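Local coordinates for protein interleukin-20 receptor subunit beta (PDB 6DF3) that pairs with IL20RA to form a receptor for interleukins 19, 20 and 24, and with IL22RA1 to form one for interleukins 20 and 24, at residues L1-V9 and R80-S91; M161-E172 and S182-V190. The protein carries 1 engineered substitution. One frame throughout, in Å; residues are numbered along the deposited sequence.

Contact 1: L1-V9 and R80-S91; sequences LPAPQNLSV and RATLGSQTSAWS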
ATOM      1  N   LEU C   1     -36.287 -24.782   4.118  1.00109.35           N
ATOM      2  CA  LEU C   1     -35.900 -23.530   3.381  1.00105.66           C
ATOM      3  C   LEU C   1     -35.285 -23.827   2.022  1.00100.64           C
ATOM      4  O   LEU C   1     -34.222 -24.421   1.951  1.00 97.39           O
ATOM      5  CB  LEU C   1     -34.919 -22.644   4.172  1.00101.69           C
ATOM      6  CG  LEU C   1     -35.401 -21.390   4.948  1.00105.20           C
ATOM      7  CD1 LEU C   1     -34.232 -20.427   5.129  1.00 99.26           C
ATOM      8  CD2 LEU C   1     -36.588 -20.630   4.342  1.00107.72           C
ATOM      9  N   PRO C   2     -35.967 -23.436   0.929  1.00103.60           N
ATOM     10  CA  PRO C   2     -35.345 -23.340  -0.408  1.00 99.73           C
ATOM     11  C   PRO C   2     -34.007 -22.589  -0.409  1.00 92.72           C
ATOM     12  O   PRO C   2     -33.903 -21.552   0.257  1.00 93.13           O
ATOM     13  CB  PRO C   2     -36.384 -22.508  -1.190  1.00102.32           C
ATOM     14  CG  PRO C   2     -37.719 -22.891  -0.563  1.00109.73           C
ATOM     15  CD  PRO C   2     -37.449 -23.434   0.823  1.00109.91           C
ATOM     16  N   ALA C   3     -32.999 -23.059  -1.142  1.00 86.03           N
ATOM     17  CA  ALA C   3     -31.777 -22.223  -1.310  1.00 80.46           C
ATOM     18  C   ALA C   3     -32.046 -21.064  -2.261  1.00 78.95           C
ATOM     19  O   ALA C   3     -32.936 -21.146  -3.113  1.00 82.80           O
ATOM     20  CB  ALA C   3     -30.626 -23.035  -1.812  1.00 76.75           C
ATOM     21  N   PRO C   4     -31.317 -19.953  -2.098  1.00 76.21           N
ATOM     22  CA  PRO C   4     -31.465 -18.842  -3.059  1.00 74.53           C
ATOM     23  C   PRO C   4     -30.963 -19.248  -4.452  1.00 72.76           C
ATOM     24  O   PRO C   4     -30.045 -20.040  -4.531  1.00 71.13           O
ATOM     25  CB  PRO C   4     -30.558 -17.726  -2.480  1.00 72.11           C
ATOM     26  CG  PRO C   4     -29.941 -18.283  -1.227  1.00 71.15           C
ATOM     27  CD  PRO C   4     -30.238 -19.736  -1.114  1.00 72.17           C
ATOM     28  N   GLN C   5     -31.573 -18.704  -5.504  1.00 74.17           N
ATOM     29  CA  GLN C   5     -31.340 -19.075  -6.888  1.00 73.60           C
ATOM     30  C   GLN C   5     -30.982 -17.809  -7.653  1.00 71.94           C
ATOM     31  O   GLN C   5     -31.082 -16.706  -7.108  1.00 70.22           O
ATOM     32  CB  GLN C   5     -32.598 -19.729  -7.474  1.00 82.16           C
ATOM     33  CG  GLN C   5     -32.998 -21.100  -6.873  1.00 86.15           C
ATOM     34  CD  GLN C   5     -31.877 -22.157  -6.943  1.00 87.86           C
ATOM     35  OE1 GLN C   5     -31.111 -22.189  -7.902  1.00 92.67           O
ATOM     36  NE2 GLN C   5     -31.762 -23.005  -5.913  1.00 88.73           N
ATOM     37  N   ASN C   6     -30.541 -17.985  -8.901  1.00 70.39           N
ATOM     38  CA  ASN C   6     -30.243 -16.895  -9.830  1.00 69.09           C
ATOM     39  C   ASN C   6     -29.130 -15.968  -9.264  1.00 64.32           C
ATOM     40  O   ASN C   6     -29.271 -14.778  -9.156  1.00 60.45           O
ATOM     41  CB  ASN C   6     -31.546 -16.166 -10.199  1.00 77.25           C
ATOM     42  CG  ASN C   6     -32.676 -17.156 -10.625  1.00 87.91           C
ATOM     43  OD1 ASN C   6     -33.612 -17.520  -9.853  1.00 88.38           O
ATOM     44  ND2 ASN C   6     -32.547 -17.646 -11.848  1.00 94.50           N
ATOM     45  N   LEU C   7     -28.025 -16.565  -8.869  1.00 59.95           N
ATOM     46  CA  LEU C   7     -26.909 -15.818  -8.353  1.00 57.34           C
ATOM     47  C   LEU C   7     -26.167 -15.190  -9.484  1.00 57.96           C
ATOM     48  O   LEU C   7     -25.865 -15.884 -10.482  1.00 56.73           O
ATOM     49  CB  LEU C   7     -25.910 -16.710  -7.651  1.00 55.65           C
ATOM     50  CG  LEU C   7     -26.241 -16.934  -6.184  1.00 56.24           C
ATOM     51  CD1 LEU C   7     -27.563 -17.636  -6.011  1.00 61.72           C
ATOM     52  CD2 LEU C   7     -25.140 -17.711  -5.539  1.00 55.06           C
ATOM     53  N   SER C   8     -25.864 -13.900  -9.325  1.00 54.49           N
ATOM     54  CA  SER C   8     -24.989 -13.205 -10.251  1.00 55.87           C
ATOM     55  C   SER C   8     -24.202 -12.062  -9.544  1.00 55.09           C
ATOM     56  O   SER C   8     -24.567 -11.631  -8.467  1.00 58.61           O
ATOM     57  CB  SER C   8     -25.806 -12.711 -11.481  1.00 56.95           C
ATOM     58  OG  SER C   8     -26.522 -11.525 -11.167  1.00 61.65           O
ATOM     59  N   VAL C   9     -23.113 -11.610 -10.157  1.00 54.56           N
ATOM     60  CA  VAL C   9     -22.384 -10.441  -9.690  1.00 51.71           C
ATOM     61  C   VAL C   9     -22.559  -9.295 -10.696  1.00 52.66           C
ATOM     62  O   VAL C   9     -22.177  -9.435 -11.823  1.00 50.93           O
ATOM     63  CB  VAL C   9     -20.875 -10.748  -9.493  1.00 49.42           C
ATOM     64  CG1 VAL C   9     -20.139  -9.510  -8.985  1.00 49.66           C
ATOM     65  CG2 VAL C   9     -20.666 -11.888  -8.475  1.00 48.81           C
ATOM     66  N   ARG C  80     -26.435 -18.556   1.428  1.00 63.53           N
ATOM     67  CA  ARG C  80     -27.533 -19.377   1.931  1.00 67.79           C
ATOM     68  C   ARG C  80     -28.495 -18.532   2.724  1.00 71.38           C
ATOM     69  O   ARG C  80     -28.183 -17.408   3.104  1.00 69.65           O
ATOM     70  CB  ARG C  80     -27.004 -20.528   2.781  1.00 70.81           C
ATOM     71  CG  ARG C  80     -26.525 -20.151   4.187  1.00 74.04           C
ATOM     72  CD  ARG C  80     -26.074 -21.356   5.006  1.00 77.73           C
ATOM     73  NE  ARG C  80     -25.335 -20.885   6.177  1.00 82.58           N
ATOM     74  CZ  ARG C  80     -24.703 -21.667   7.053  1.00 84.02           C
ATOM     75  NH1 ARG C  80     -24.735 -22.988   6.951  1.00 79.76           N
ATOM     76  NH2 ARG C  80     -24.036 -21.100   8.058  1.00 87.65           N
ATOM     77  N   ALA C  81     -29.666 -19.095   2.978  1.00 76.67           N
ATOM     78  CA  ALA C  81     -30.697 -18.401   3.685  1.00 83.50           C
ATOM     79  C   ALA C  81     -30.898 -19.053   5.033  1.00 87.10           C
ATOM     80  O   ALA C  81     -30.736 -20.254   5.154  1.00 85.66           O
ATOM     81  CB  ALA C  81     -31.970 -18.446   2.880  1.00 88.93           C
ATOM     82  N   THR C  82     -31.216 -18.216   6.023  1.00 92.29           N
ATOM     83  CA  THR C  82     -31.576 -18.626   7.388  1.00100.77           C
ATOM     84  C   THR C  82     -32.918 -18.028   7.838  1.00105.93           C
ATOM     85  O   THR C  82     -33.324 -16.917   7.429  1.00100.58           O
ATOM     86  CB  THR C  82     -30.521 -18.230   8.468  1.00103.68           C
ATOM     87  OG1 THR C  82     -29.961 -16.937   8.191  1.00101.53           O
ATOM     88  CG2 THR C  82     -29.386 -19.248   8.522  1.00101.97           C
ATOM     89  N   LEU C  83     -33.557 -18.802   8.713  1.00110.55           N
ATOM     90  CA  LEU C  83     -34.875 -18.519   9.275  1.00119.22           C
ATOM     91  C   LEU C  83     -34.951 -19.343  10.576  1.00122.95           C
ATOM     92  O   LEU C  83     -35.725 -20.308  10.686  1.00126.72           O
ATOM     93  CB  LEU C  83     -35.975 -18.897   8.261  1.00122.30           C
ATOM     94  CG  LEU C  83     -37.319 -18.176   8.340  1.00128.75           C
ATOM     95  CD1 LEU C  83     -38.220 -18.502   7.156  1.00130.29           C
ATOM     96  CD2 LEU C  83     -38.024 -18.531   9.624  1.00135.16           C
ATOM     97  N   GLY C  84     -34.083 -18.983  11.527  1.00120.60           N
ATOM     98  CA  GLY C  84     -33.979 -19.687  12.811  1.00125.69           C
ATOM     99  C   GLY C  84     -33.085 -20.918  12.805  1.00122.06           C
ATOM    100  O   GLY C  84     -31.876 -20.796  12.645  1.00113.91           O
ATOM    101  N   SER C  85     -33.670 -22.098  13.037  1.00128.37           N
ATOM    102  CA  SER C  85     -32.939 -23.378  12.889  1.00126.83           C
ATOM    103  C   SER C  85     -32.706 -23.696  11.405  1.00123.61           C
ATOM    104  O   SER C  85     -31.566 -24.019  10.976  1.00116.06           O
ATOM    105  CB  SER C  85     -33.650 -24.549  13.610  1.00131.63           C
ATOM    106  OG  SER C  85     -35.053 -24.370  13.742  1.00135.14           O
ATOM    107  N   GLN C  86     -33.783 -23.584  10.624  1.00124.06           N
ATOM    108  CA  GLN C  86     -33.703 -23.859   9.201  1.00119.22           C
ATOM    109  C   GLN C  86     -32.666 -22.921   8.503  1.00113.77           C
ATOM    110  O   GLN C  86     -32.844 -21.706   8.446  1.00118.47           O
ATOM    111  CB  GLN C  86     -35.110 -23.857   8.555  1.00120.72           C
ATOM    112  CG  GLN C  86     -35.805 -25.228   8.587  1.00122.47           C
ATOM    113  CD  GLN C  86     -37.080 -25.271   7.753  1.00125.86           C
ATOM    114  OE1 GLN C  86     -37.694 -24.242   7.496  1.00128.24           O
ATOM    115  NE2 GLN C  86     -37.475 -26.460   7.319  1.00124.23           N
ATOM    116  N   THR C  87     -31.530 -23.507   8.112  1.00105.36           N
ATOM    117  CA  THR C  87     -30.664 -22.991   7.074  1.00 97.24           C
ATOM    118  C   THR C  87     -30.997 -23.739   5.791  1.00 93.87           C
ATOM    119  O   THR C  87     -31.213 -24.948   5.815  1.00 89.61           O
ATOM    120  CB  THR C  87     -29.174 -23.315   7.322  1.00 95.58           C
ATOM    121  OG1 THR C  87     -29.077 -24.455   8.176  1.00 95.22           O
ATOM    122  CG2 THR C  87     -28.450 -22.197   7.964  1.00 94.20           C
ATOM    123  N   SER C  88     -30.972 -23.035   4.662  1.00 89.34           N
ATOM    124  CA  SER C  88     -31.002 -23.693   3.347  1.00 87.00           C
ATOM    125  C   SER C  88     -29.654 -24.381   3.045  1.00 80.76           C
ATOM    126  O   SER C  88     -28.713 -24.258   3.793  1.00 78.41           O
ATOM    127  CB  SER C  88     -31.261 -22.664   2.262  1.00 86.22           C
ATOM    128  OG  SER C  88     -30.202 -21.694   2.214  1.00 83.24           O
ATOM    129  N   ALA C  89     -29.569 -25.102   1.942  1.00 76.54           N
ATOM    130  CA  ALA C  89     -28.315 -25.601   1.474  1.00 72.22           C
ATOM    131  C   ALA C  89     -27.540 -24.383   0.876  1.00 71.16           C
ATOM    132  O   ALA C  89     -28.104 -23.290   0.723  1.00 71.16           O
ATOM    133  CB  ALA C  89     -28.561 -26.695   0.445  1.00 70.31           C
ATOM    134  N   TRP C  90     -26.244 -24.528   0.597  1.00 70.00           N
ATOM    135  CA  TRP C  90     -25.484 -23.428  -0.032  1.00 64.99           C
ATOM    136  C   TRP C  90     -25.780 -23.381  -1.523  1.00 64.72           C
ATOM    137  O   TRP C  90     -25.884 -24.424  -2.142  1.00 65.78           O
ATOM    138  CB  TRP C  90     -23.980 -23.609   0.136  1.00 62.70           C
ATOM    139  CG  TRP C  90     -23.471 -23.394   1.515  1.00 62.77           C
ATOM    140  CD1 TRP C  90     -23.100 -24.368   2.409  1.00 61.72           C
ATOM    141  CD2 TRP C  90     -23.274 -22.124   2.185  1.00 59.92           C
ATOM    142  NE1 TRP C  90     -22.689 -23.789   3.567  1.00 63.13           N
ATOM    143  CE2 TRP C  90     -22.743 -22.415   3.455  1.00 59.81           C
ATOM    144  CE3 TRP C  90     -23.481 -20.787   1.826  1.00 59.03           C
ATOM    145  CZ2 TRP C  90     -22.445 -21.421   4.386  1.00 59.10           C
ATOM    146  CZ3 TRP C  90     -23.178 -19.786   2.758  1.00 60.02           C
ATOM    147  CH2 TRP C  90     -22.696 -20.122   4.040  1.00 58.89           C
ATOM    148  N   SER C  91     -25.873 -22.180  -2.088  1.00 60.42           N
ATOM    149  CA  SER C  91     -25.960 -21.995  -3.537  1.00 61.59           C
ATOM    150  C   SER C  91     -24.640 -21.341  -4.018  1.00 56.80           C
ATOM    151  O   SER C  91     -24.265 -20.279  -3.488  1.00 54.89           O
ATOM    152  CB  SER C  91     -27.075 -21.018  -3.937  1.00 61.85           C
ATOM    153  OG  SER C  91     -28.347 -21.555  -4.010  1.00 69.81           O
TER

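Contact 2: M161-E172 and S182-V190; sequences MEPGAAYCVKAE and SAFSQTECV. Unlike the reference sequence in segment 161-172: Glu-172 (reference Gln).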
ATOM      1  N   MET C 161      -5.721  29.623 -20.681  1.00134.87           N
ATOM      2  CA  MET C 161      -6.131  29.649 -22.068  1.00135.57           C
ATOM      3  C   MET C 161      -5.629  30.909 -22.703  1.00140.77           C
ATOM      4  O   MET C 161      -5.327  31.857 -21.997  1.00143.68           O
ATOM      5  CB  MET C 161      -7.650  29.587 -22.142  1.00133.62           C
ATOM      6  CG  MET C 161      -8.211  28.316 -21.498  1.00126.83           C
ATOM      7  SD  MET C 161      -9.962  28.030 -21.831  1.00124.17           S
ATOM      8  CE  MET C 161     -10.671  29.507 -21.076  1.00129.04           C
ATOM      9  N   GLU C 162      -5.520  30.895 -24.028  1.00143.03           N
ATOM     10  CA  GLU C 162      -5.198  32.096 -24.802  1.00150.76           C
ATOM     11  C   GLU C 162      -6.412  32.550 -25.622  1.00151.96           C
ATOM     12  O   GLU C 162      -7.243  31.712 -26.033  1.00147.31           O
ATOM     13  CB  GLU C 162      -3.997  31.838 -25.719  1.00153.80           C
ATOM     14  CG  GLU C 162      -2.715  31.479 -24.990  1.00153.36           C
ATOM     15  CD  GLU C 162      -2.280  32.558 -24.014  1.00156.87           C
ATOM     16  OE1 GLU C 162      -2.096  33.726 -24.449  1.00160.19           O
ATOM     17  OE2 GLU C 162      -2.134  32.224 -22.809  1.00154.20           O
ATOM     18  N   PRO C 163      -6.516  33.872 -25.882  1.00156.71           N
ATOM     19  CA  PRO C 163      -7.663  34.374 -26.657  1.00159.79           C
ATOM     20  C   PRO C 163      -7.747  33.742 -28.056  1.00161.34           C
ATOM     21  O   PRO C 163      -6.702  33.250 -28.583  1.00162.25           O
ATOM     22  CB  PRO C 163      -7.406  35.896 -26.749  1.00165.50           C
ATOM     23  CG  PRO C 163      -5.950  36.075 -26.475  1.00167.18           C
ATOM     24  CD  PRO C 163      -5.533  34.931 -25.585  1.00161.86           C
ATOM     25  N   GLY C 164      -8.984  33.687 -28.605  1.00162.10           N
ATOM     26  CA  GLY C 164      -9.214  33.335 -30.014  1.00164.17           C
ATOM     27  C   GLY C 164     -10.044  32.098 -30.289  1.00159.56           C
ATOM     28  O   GLY C 164     -11.094  32.190 -30.921  1.00161.16           O
ATOM     29  N   ALA C 165      -9.556  30.946 -29.828  1.00154.85           N
ATOM     30  CA  ALA C 165     -10.145  29.634 -30.135  1.00150.97           C
ATOM     31  C   ALA C 165     -10.662  28.926 -28.883  1.00144.40           C
ATOM     32  O   ALA C 165     -10.101  29.077 -27.797  1.00144.26           O
ATOM     33  CB  ALA C 165      -9.116  28.741 -30.818  1.00151.07           C
ATOM     34  N   ALA C 166     -11.721  28.135 -29.046  1.00139.98           N
ATOM     35  CA  ALA C 166     -12.261  27.303 -27.957  1.00133.43           C
ATOM     36  C   ALA C 166     -11.271  26.202 -27.576  1.00129.05           C
ATOM     37  O   ALA C 166     -10.483  25.749 -28.417  1.00129.10           O
ATOM     38  CB  ALA C 166     -13.587  26.688 -28.367  1.00130.92           C
ATOM     39  N   TYR C 167     -11.321  25.785 -26.306  1.00125.47           N
ATOM     40  CA  TYR C 167     -10.481  24.708 -25.785  1.00121.32           C
ATOM     41  C   TYR C 167     -11.405  23.552 -25.453  1.00119.46           C
ATOM     42  O   TYR C 167     -12.464  23.766 -24.854  1.00117.63           O
ATOM     43  CB  TYR C 167      -9.741  25.150 -24.521  1.00119.84           C
ATOM     44  CG  TYR C 167      -8.439  25.936 -24.737  1.00123.44           C
ATOM     45  CD1 TYR C 167      -8.454  27.246 -25.234  1.00128.34           C
ATOM     46  CD2 TYR C 167      -7.192  25.369 -24.404  1.00121.78           C
ATOM     47  CE1 TYR C 167      -7.268  27.963 -25.413  1.00132.61           C
ATOM     48  CE2 TYR C 167      -6.003  26.064 -24.565  1.00125.29           C
ATOM     49  CZ  TYR C 167      -6.037  27.363 -25.069  1.00131.48           C
ATOM     50  OH  TYR C 167      -4.855  28.044 -25.229  1.00133.50           O
ATOM     51  N   CYS C 168     -11.014  22.337 -25.837  1.00119.54           N
ATOM     52  CA  CYS C 168     -11.884  21.168 -25.675  1.00120.28           C
ATOM     53  C   CYS C 168     -11.250  20.107 -24.796  1.00115.50           C
ATOM     54  O   CYS C 168     -10.033  19.990 -24.740  1.00116.47           O
ATOM     55  CB  CYS C 168     -12.291  20.596 -27.036  1.00125.75           C
ATOM     56  SG  CYS C 168     -13.217  21.786 -28.042  1.00138.27           S
ATOM     57  N   VAL C 169     -12.085  19.341 -24.108  1.00112.11           N
ATOM     58  CA  VAL C 169     -11.624  18.390 -23.066  1.00109.85           C
ATOM     59  C   VAL C 169     -12.485  17.101 -22.944  1.00102.58           C
ATOM     60  O   VAL C 169     -13.710  17.169 -22.990  1.00100.51           O
ATOM     61  CB  VAL C 169     -11.584  19.086 -21.673  1.00112.35           C
ATOM     62  CG1 VAL C 169     -10.553  20.207 -21.639  1.00115.15           C
ATOM     63  CG2 VAL C 169     -12.952  19.673 -21.307  1.00114.36           C
ATOM     64  N   LYS C 170     -11.824  15.955 -22.777  1.00 95.31           N
ATOM     65  CA  LYS C 170     -12.489  14.712 -22.460  1.00 91.81           C
ATOM     66  C   LYS C 170     -11.598  13.969 -21.425  1.00 89.13           C
ATOM     67  O   LYS C 170     -10.382  14.231 -21.350  1.00 88.76           O
ATOM     68  CB  LYS C 170     -12.682  13.847 -23.708  1.00 91.60           C
ATOM     69  CG  LYS C 170     -11.369  13.528 -24.402  1.00 95.10           C
ATOM     70  CD  LYS C 170     -11.512  12.652 -25.622  1.00 97.83           C
ATOM     71  CE  LYS C 170     -10.145  12.305 -26.198  1.00100.37           C
ATOM     72  NZ  LYS C 170     -10.252  11.368 -27.348  1.00101.29           N
ATOM     73  N   ALA C 171     -12.205  13.034 -20.698  1.00 81.40           N
ATOM     74  CA  ALA C 171     -11.558  12.324 -19.588  1.00 80.16           C
ATOM     75  C   ALA C 171     -11.911  10.835 -19.566  1.00 77.87           C
ATOM     76  O   ALA C 171     -13.023  10.417 -19.903  1.00 75.37           O
ATOM     77  CB  ALA C 171     -11.930  12.963 -18.257  1.00 77.91           C
ATOM     78  N   GLU C 172     -10.961  10.062 -19.087  1.00 77.11           N
ATOM     79  CA  GLU C 172     -10.928   8.621 -19.168  1.00 74.06           C
ATOM     80  C   GLU C 172     -10.447   8.159 -17.786  1.00 73.29           C
ATOM     81  O   GLU C 172      -9.816   8.929 -17.062  1.00 70.07           O
ATOM     82  CB  GLU C 172      -9.838   8.343 -20.200  1.00 78.26           C
ATOM     83  CG  GLU C 172      -9.754   6.979 -20.809  1.00 79.09           C
ATOM     84  CD  GLU C 172      -8.423   6.728 -21.535  1.00 84.18           C
ATOM     85  OE1 GLU C 172      -8.378   5.788 -22.361  1.00 89.26           O
ATOM     86  OE2 GLU C 172      -7.414   7.431 -21.299  1.00 83.49           O
ATOM     87  N   SER C 182     -11.153   2.935 -19.095  1.00 67.89           N
ATOM     88  CA  SER C 182     -12.480   3.215 -19.670  1.00 69.57           C
ATOM     89  C   SER C 182     -12.434   3.928 -21.050  1.00 73.72           C
ATOM     90  O   SER C 182     -11.398   4.416 -21.503  1.00 73.17           O
ATOM     91  CB  SER C 182     -13.340   4.079 -18.732  1.00 68.72           C
ATOM     92  OG  SER C 182     -13.050   5.469 -18.811  1.00 70.80           O
ATOM     93  N   ALA C 183     -13.595   3.991 -21.692  1.00 73.69           N
ATOM     94  CA  ALA C 183     -13.826   4.848 -22.858  1.00 76.04           C
ATOM     95  C   ALA C 183     -13.666   6.292 -22.398  1.00 77.35           C
ATOM     96  O   ALA C 183     -13.824   6.577 -21.209  1.00 75.54           O
ATOM     97  CB  ALA C 183     -15.253   4.638 -23.416  1.00 73.98           C
ATOM     98  N   PHE C 184     -13.389   7.200 -23.332  1.00 83.62           N
ATOM     99  CA  PHE C 184     -13.428   8.636 -23.029  1.00 85.06           C
ATOM    100  C   PHE C 184     -14.859   9.095 -22.768  1.00 84.92           C
ATOM    101  O   PHE C 184     -15.802   8.512 -23.286  1.00 88.93           O
ATOM    102  CB  PHE C 184     -12.786   9.458 -24.152  1.00 89.86           C
ATOM    103  CG  PHE C 184     -11.289   9.421 -24.116  1.00 92.31           C
ATOM    104  CD1 PHE C 184     -10.570  10.342 -23.319  1.00 93.21           C
ATOM    105  CD2 PHE C 184     -10.584   8.440 -24.808  1.00 92.89           C
ATOM    106  CE1 PHE C 184      -9.181  10.306 -23.254  1.00 93.46           C
ATOM    107  CE2 PHE C 184      -9.183   8.405 -24.744  1.00 95.16           C
ATOM    108  CZ  PHE C 184      -8.482   9.346 -23.975  1.00 93.62           C
ATOM    109  N   SER C 185     -15.021  10.118 -21.935  1.00 82.79           N
ATOM    110  CA  SER C 185     -16.320  10.774 -21.762  1.00 84.77           C
ATOM    111  C   SER C 185     -16.627  11.640 -23.001  1.00 89.57           C
ATOM    112  O   SER C 185     -15.753  11.828 -23.874  1.00 90.40           O
ATOM    113  CB  SER C 185     -16.306  11.679 -20.534  1.00 83.10           C
ATOM    114  OG  SER C 185     -15.390  12.763 -20.743  1.00 82.34           O
ATOM    115  N   GLN C 186     -17.831  12.207 -23.041  1.00 91.48           N
ATOM    116  CA  GLN C 186     -18.172  13.187 -24.076  1.00 98.46           C
ATOM    117  C   GLN C 186     -17.184  14.376 -24.033  1.00 99.81           C
ATOM    118  O   GLN C 186     -16.853  14.869 -22.949  1.00 98.56           O
ATOM    119  CB  GLN C 186     -19.605  13.711 -23.869  1.00102.96           C
ATOM    120  CG  GLN C 186     -20.705  12.853 -24.499  1.00108.59           C
ATOM    121  CD  GLN C 186     -21.242  13.414 -25.819  1.00113.93           C
ATOM    122  OE1 GLN C 186     -20.943  14.555 -26.207  1.00115.05           O
ATOM    123  NE2 GLN C 186     -22.055  12.610 -26.506  1.00116.61           N
ATOM    124  N   THR C 187     -16.720  14.828 -25.202  1.00101.35           N
ATOM    125  CA  THR C 187     -15.919  16.043 -25.280  1.00102.84           C
ATOM    126  C   THR C 187     -16.784  17.235 -24.906  1.00107.20           C
ATOM    127  O   THR C 187     -17.923  17.356 -25.345  1.00106.41           O
ATOM    128  CB  THR C 187     -15.291  16.279 -26.664  1.00105.27           C
ATOM    129  OG1 THR C 187     -14.382  15.225 -26.953  1.00102.61           O
ATOM    130  CG2 THR C 187     -14.494  17.603 -26.711  1.00108.64           C
ATOM    131  N   GLU C 188     -16.244  18.095 -24.054  1.00109.17           N
ATOM    132  CA  GLU C 188     -16.855  19.385 -23.795  1.00113.83           C
ATOM    133  C   GLU C 188     -15.923  20.530 -24.228  1.00113.17           C
ATOM    134  O   GLU C 188     -14.703  20.407 -24.211  1.00107.77           O
ATOM    135  CB  GLU C 188     -17.228  19.458 -22.324  1.00115.60           C
ATOM    136  CG  GLU C 188     -18.086  20.670 -21.958  1.00121.76           C
ATOM    137  CD  GLU C 188     -18.954  20.391 -20.732  1.00121.54           C
ATOM    138  OE1 GLU C 188     -18.704  19.395 -20.031  1.00110.16           O
ATOM    139  OE2 GLU C 188     -19.894  21.179 -20.475  1.00127.11           O
ATOM    140  N   CYS C 189     -16.512  21.627 -24.650  1.00117.02           N
ATOM    141  CA  CYS C 189     -15.725  22.734 -25.223  1.00125.45           C
ATOM    142  C   CYS C 189     -16.142  24.029 -24.576  1.00123.95           C
ATOM    143  O   CYS C 189     -17.326  24.264 -24.370  1.00122.60           O
ATOM    144  CB  CYS C 189     -15.875  22.844 -26.762  1.00133.56           C
ATOM    145  SG  CYS C 189     -15.219  21.430 -27.715  1.00140.34           S
ATOM    146  N   VAL C 190     -15.160  24.842 -24.211  1.00125.41           N
ATOM    147  CA  VAL C 190     -15.418  26.239 -23.856  1.00130.35           C
ATOM    148  C   VAL C 190     -14.447  27.099 -24.635  1.00130.68           C
ATOM    149  O   VAL C 190     -14.507  28.300 -24.530  1.00137.05           O
ATOM    150  CB  VAL C 190     -15.334  26.500 -22.320  1.00129.60           C
ATOM    151  CG1 VAL C 190     -16.106  25.436 -21.539  1.00126.34           C
ATOM    152  CG2 VAL C 190     -13.893  26.557 -21.822  1.00129.78           C
TER

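Contact 1: L1-V9 and R80-S91
Leu-1 lays its two methyls over Ala-81 and Leu-83, near the end of the 74-83 strand. Its CD1 rests on the backbone and methyl of Ala-81, 3.8 Å from Ala-81 CB, while CD2 meets Leu-83 CD1 at 3.9 Å, the two leucine side chains crossing at about a right angle. Leu-83 turns its CG anti to the backbone N (chi1 -154°), which carries CD1 to this meeting. Further along, Ser-88 makes its closest approach to the N-terminal chain with CB, which lies 3.5 Å from both Leu-1 O and Pro-2 O. Its OG is held within the hairpin, accepting the Ala-81 N-H in an almost straight bond (2.8 Å, 176°) and donating to Ala-89 O, so that two bonds grip this buried hydroxyl.

In fibronectin type III terms, the proline-bearing lead-in to the first strand runs beside the hairpin formed by the last two strands, here in the first domain of a type II cytokine receptor. Ala-3 places its methyl 3.5 Å from Ser-91 OG, and the ring of Pro-4 packs inward on Trp-20 and Val-79. Ser-91 OG points at Pro-4 O as a hydrogen-bond donor, although the modelled separation is too short to be trusted. Leu-7 faces the same serine with both methyls, its CD2 3.4 Å from Ser-91 O and its CD1 near Ser-91 CB, before reaching Val-79 and Leu-93. Trp-90 turns away from the N-terminal chain; its CZ2 lies over one face of the Arg-80 guanidinium and Thr-87 CG2 over the opposite one, while Arg-78 makes a cation-pi contact with the indole.

Contact 2: M161-E172 and S182-V190
Residues 167-172 and 184-190 run antiparallel, with Val-169 and Glu-188 forming a hydrogen-bonded pair (Val-169 N to Glu-188 O 2.8 Å, Glu-188 N to Val-169 O 2.9 Å) and Val-190 N bonding to Tyr-167 O. At the adjacent non-hydrogen-bonded pair, Cys-168 and Cys-189 are joined by a disulfide across the strands (chi3 110°), and Thr-187 CG2 packs 3.7 Å from Cys-168 CB. This is the closing hairpin of the second fibronectin type III domain, the disulfide tying down the chain's C-terminal end. Beyond Thr-187 the pairing becomes irregular: Ser-185 N donates to Ala-171 O, whereas the Ala-171 N-H finds the side-chain oxygen Ser-185 OG at 3.2 Å.

Phe-184 stands between two charged chains. Lys-170, extended beyond CG, runs across one face, with CE 3.6 Å from the ring centroid and NZ 3.9 Å from it, a cation-pi contact only 11° off the ring normal. Over the opposite face lies Glu-172, where the reference sequence has glutamine; its carboxylate stacks on the ring, the planes 19° apart, and its CB adds a CH-pi contact. Without the ring, with an alanine here, the Lys-170 ammonium would probably lose its aromatic partner and the outer parts of both side chains would be less restrained. At the other end, Met-161 SD meets Val-190 CG2 at 4.2 Å, and both side chains also touch Leu-118.

In the fold
Contact 1 and contact 2 lie on opposite sides of the chain's centre, about 50 Å apart between centres and about 18 Å at their nearest atoms, and do not touch. They follow in series: contact 1 closes within the first fibronectin type III domain before contact 2 opens in the second. Contact 1 sets the N-terminal lead-in against the hairpin of strands 74-83 and 86-98, whereas contact 2 lies between the two strands of its own hairpin, 167-175 and 180-189. The Ser-Ala-aromatic-Ser pattern of Ser-88 to Ser-91 recurs at Ser-182 to Ser-185, setting Trp-90 and Phe-184 beside basic side chains, consistent with two copies of the same fold in this extracellular receptor region.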